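Local coordinates for protein tyrocidine synthase 2 (Brevibacillus parabrevis, PDB 6TA8) that belongs to the multidomain synthases of the nonribosomal type and is represented here by a condensation domain, at residues I35-I40 with G95-I100. Numbering follows the deposited sequence.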
ATOM      1  N   ILE A  35      18.831   8.512   8.216  1.00 46.40           N
ATOM      2  CA  ILE A  35      17.511   8.388   8.821  1.00 40.83           C
ATOM      3  C   ILE A  35      17.399   7.003   9.444  1.00 51.90           C
ATOM      4  O   ILE A  35      18.009   6.039   8.972  1.00 52.53           O
ATOM      5  CB  ILE A  35      16.384   8.620   7.790  1.00 41.79           C
ATOM      6  CG1 ILE A  35      16.696   9.841   6.925  1.00 35.18           C
ATOM      7  CG2 ILE A  35      15.041   8.786   8.483  1.00 42.85           C
ATOM      8  CD1 ILE A  35      15.626  10.155   5.905  1.00 36.91           C
ATOM      9  N   ALA A  36      16.624   6.912  10.521  1.00 40.80           N
ATOM     10  CA  ALA A  36      16.377   5.631  11.167  1.00 36.11           C
ATOM     11  C   ALA A  36      15.315   4.848  10.405  1.00 43.15           C
ATOM     12  O   ALA A  36      14.428   5.419   9.764  1.00 44.62           O
ATOM     13  CB  ALA A  36      15.941   5.833  12.617  1.00 49.54           C
ATOM     14  N   LEU A  37      15.412   3.523  10.482  1.00 48.02           N
ATOM     15  CA  LEU A  37      14.487   2.647   9.775  1.00 48.91           C
ATOM     16  C   LEU A  37      13.154   2.600  10.513  1.00 49.72           C
ATOM     17  O   LEU A  37      13.106   2.281  11.706  1.00 49.87           O
ATOM     18  CB  LEU A  37      15.078   1.244   9.642  1.00 45.79           C
ATOM     19  CG  LEU A  37      16.252   1.060   8.676  1.00 45.87           C
ATOM     20  CD1 LEU A  37      16.825  -0.343   8.797  1.00 49.74           C
ATOM     21  CD2 LEU A  37      15.826   1.345   7.245  1.00 43.96           C
ATOM     22  N   THR A  38      12.073   2.917   9.803  1.00 47.28           N
ATOM     23  CA  THR A  38      10.741   2.819  10.370  1.00 46.10           C
ATOM     24  C   THR A  38      10.340   1.348  10.504  1.00 52.21           C
ATOM     25  O   THR A  38      10.964   0.473   9.898  1.00 49.69           O
ATOM     26  CB  THR A  38       9.740   3.577   9.499  1.00 41.58           C
ATOM     27  OG1 THR A  38       9.718   3.013   8.183  1.00 46.94           O
ATOM     28  CG2 THR A  38      10.122   5.045   9.410  1.00 39.25           C
ATOM     29  N   PRO A  39       9.315   1.048  11.314  1.00 51.95           N
ATOM     30  CA  PRO A  39       8.915  -0.363  11.481  1.00 49.84           C
ATOM     31  C   PRO A  39       8.594  -1.073  10.177  1.00 42.07           C
ATOM     32  O   PRO A  39       8.988  -2.233  10.001  1.00 39.49           O
ATOM     33  CB  PRO A  39       7.683  -0.264  12.391  1.00 40.70           C
ATOM     34  CG  PRO A  39       7.908   0.970  13.179  1.00 52.85           C
ATOM     35  CD  PRO A  39       8.604   1.932  12.255  1.00 45.03           C
ATOM     36  N   ILE A  40       7.885  -0.416   9.258  1.00 40.58           N
ATOM     37  CA  ILE A  40       7.562  -1.061   7.990  1.00 37.46           C
ATOM     38  C   ILE A  40       8.814  -1.218   7.136  1.00 45.54           C
ATOM     39  O   ILE A  40       8.888  -2.117   6.288  1.00 42.35           O
ATOM     40  CB  ILE A  40       6.457  -0.277   7.256  1.00 36.42           C
ATOM     41  CG1 ILE A  40       5.884  -1.105   6.104  1.00 39.74           C
ATOM     42  CG2 ILE A  40       6.980   1.063   6.757  1.00 35.52           C
ATOM     43  CD1 ILE A  40       5.353  -2.458   6.525  1.00 42.46           C
ATOM     44  N   GLY A  95      26.973  -5.527   7.712  1.00 80.39           N
ATOM     45  CA  GLY A  95      25.790  -6.352   7.795  1.00 81.29           C
ATOM     46  C   GLY A  95      24.513  -5.588   8.086  1.00 84.10           C
ATOM     47  O   GLY A  95      23.448  -5.967   7.586  1.00 76.95           O
ATOM     48  N   ALA A  96      24.593  -4.525   8.881  1.00 83.31           N
ATOM     49  CA  ALA A  96      23.431  -3.700   9.162  1.00 73.05           C
ATOM     50  C   ALA A  96      23.101  -2.817   7.962  1.00 77.37           C
ATOM     51  O   ALA A  96      23.933  -2.577   7.082  1.00 71.07           O
ATOM     52  CB  ALA A  96      23.667  -2.837  10.401  1.00 73.65           C
ATOM     53  N   ILE A  97      21.865  -2.330   7.938  1.00 71.20           N
ATOM     54  CA  ILE A  97      21.362  -1.506   6.846  1.00 55.52           C
ATOM     55  C   ILE A  97      21.302  -0.060   7.311  1.00 56.22           C
ATOM     56  O   ILE A  97      20.840   0.232   8.422  1.00 66.55           O
ATOM     57  CB  ILE A  97      19.981  -1.996   6.369  1.00 53.67           C
ATOM     58  CG1 ILE A  97      20.075  -3.432   5.847  1.00 61.39           C
ATOM     59  CG2 ILE A  97      19.426  -1.075   5.292  1.00 47.98           C
ATOM     60  CD1 ILE A  97      19.681  -4.490   6.861  1.00 61.88           C
ATOM     61  N   LYS A  98      21.774   0.850   6.462  1.00 56.26           N
ATOM     62  CA  LYS A  98      21.819   2.274   6.766  1.00 51.41           C
ATOM     63  C   LYS A  98      21.214   3.038   5.598  1.00 50.54           C
ATOM     64  O   LYS A  98      21.736   2.977   4.480  1.00 46.82           O
ATOM     65  CB  LYS A  98      23.259   2.729   7.028  1.00 48.35           C
ATOM     66  CG  LYS A  98      23.461   4.234   7.061  1.00 54.58           C
ATOM     67  CD  LYS A  98      24.937   4.575   7.234  1.00 67.75           C
ATOM     68  CE  LYS A  98      25.179   6.075   7.197  1.00 72.90           C
ATOM     69  NZ  LYS A  98      26.613   6.418   7.407  1.00 65.03           N
ATOM     70  N   GLN A  99      20.112   3.741   5.849  1.00 50.62           N
ATOM     71  CA  GLN A  99      19.472   4.567   4.833  1.00 49.54           C
ATOM     72  C   GLN A  99      19.890   6.018   5.022  1.00 48.68           C
ATOM     73  O   GLN A  99      19.836   6.548   6.137  1.00 47.00           O
ATOM     74  CB  GLN A  99      17.946   4.432   4.876  1.00 46.02           C
ATOM     75  CG  GLN A  99      17.285   4.811   6.191  1.00 52.46           C
ATOM     76  CD  GLN A  99      15.811   5.157   6.034  1.00 42.65           C
ATOM     77  OE1 GLN A  99      15.271   5.148   4.927  1.00 41.95           O
ATOM     78  NE2 GLN A  99      15.157   5.469   7.145  1.00 44.13           N
ATOM     79  N   ILE A 100      20.326   6.650   3.936  1.00 47.21           N
ATOM     80  CA  ILE A 100      20.780   8.035   3.948  1.00 49.47           C
ATOM     81  C   ILE A 100      19.944   8.824   2.954  1.00 50.68           C
ATOM     82  O   ILE A 100      19.806   8.421   1.792  1.00 51.80           O
ATOM     83  CB  ILE A 100      22.275   8.157   3.604  1.00 53.50           C
ATOM     84  CG1 ILE A 100      23.089   7.069   4.303  1.00 59.59           C
ATOM     85  CG2 ILE A 100      22.794   9.535   3.982  1.00 48.50           C
ATOM     86  CD1 ILE A 100      24.533   7.026   3.858  1.00 51.88           C
TER
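I35 meets Q99 at the edge of a small antiparallel sheet in the condensation domain, and the pair illustrates how a long polar side chain can reach along a neighbouring segment to a backbone carbonyl one residue beyond a main-chain hydrogen bond. The short strand 33-35 lies beside 98-101, which strand 88-91 borders across from it. I35 N donates to Q99 O over 3.0 Å in a nearly straight hydrogen bond. A36 and L37, which follow, are loop, and the Q99 side chain runs along them. Its CG sits between the backbone N and the carbonyl carbon (chi1 59°), and the chain is extended beyond (chi2 159°), which brings the amide nitrogen to the A36 carbonyl, alongside I35. Q99 NE2 lies 3.4 Å from I35 CB and near the CG2 branch of the same isoleucine. M88 touches both I35 and Q99, while helix 201-212 packs on I35 through K202 and A205.

At A36 the methyl group turns away from the second segment, and the backbone carbonyl makes the contact: Q99 NE2 approaches A36 O to 2.7 Å, but at 117° the hydrogen bond is strongly bent and weak.

L37 then closes over the aliphatic part of the glutamine. L37 CD2 rests 3.9 Å from Q99 CG, the two side chains running at a slant to each other, whereas L37 CD1 reaches I97, 4.3 Å from its CB in an apolar contact. F45 of helix 39-46 touches both L37 and I97, extending this apolar patch.

T38 is the N-cap of helix 39-46. The OG1 of T38 caps a backbone N just beyond the segment, and, in a pattern consistent with a capping box, T38 N is hydrogen-bonded in return to OE1 of Q41, whose side chain also touches Q99.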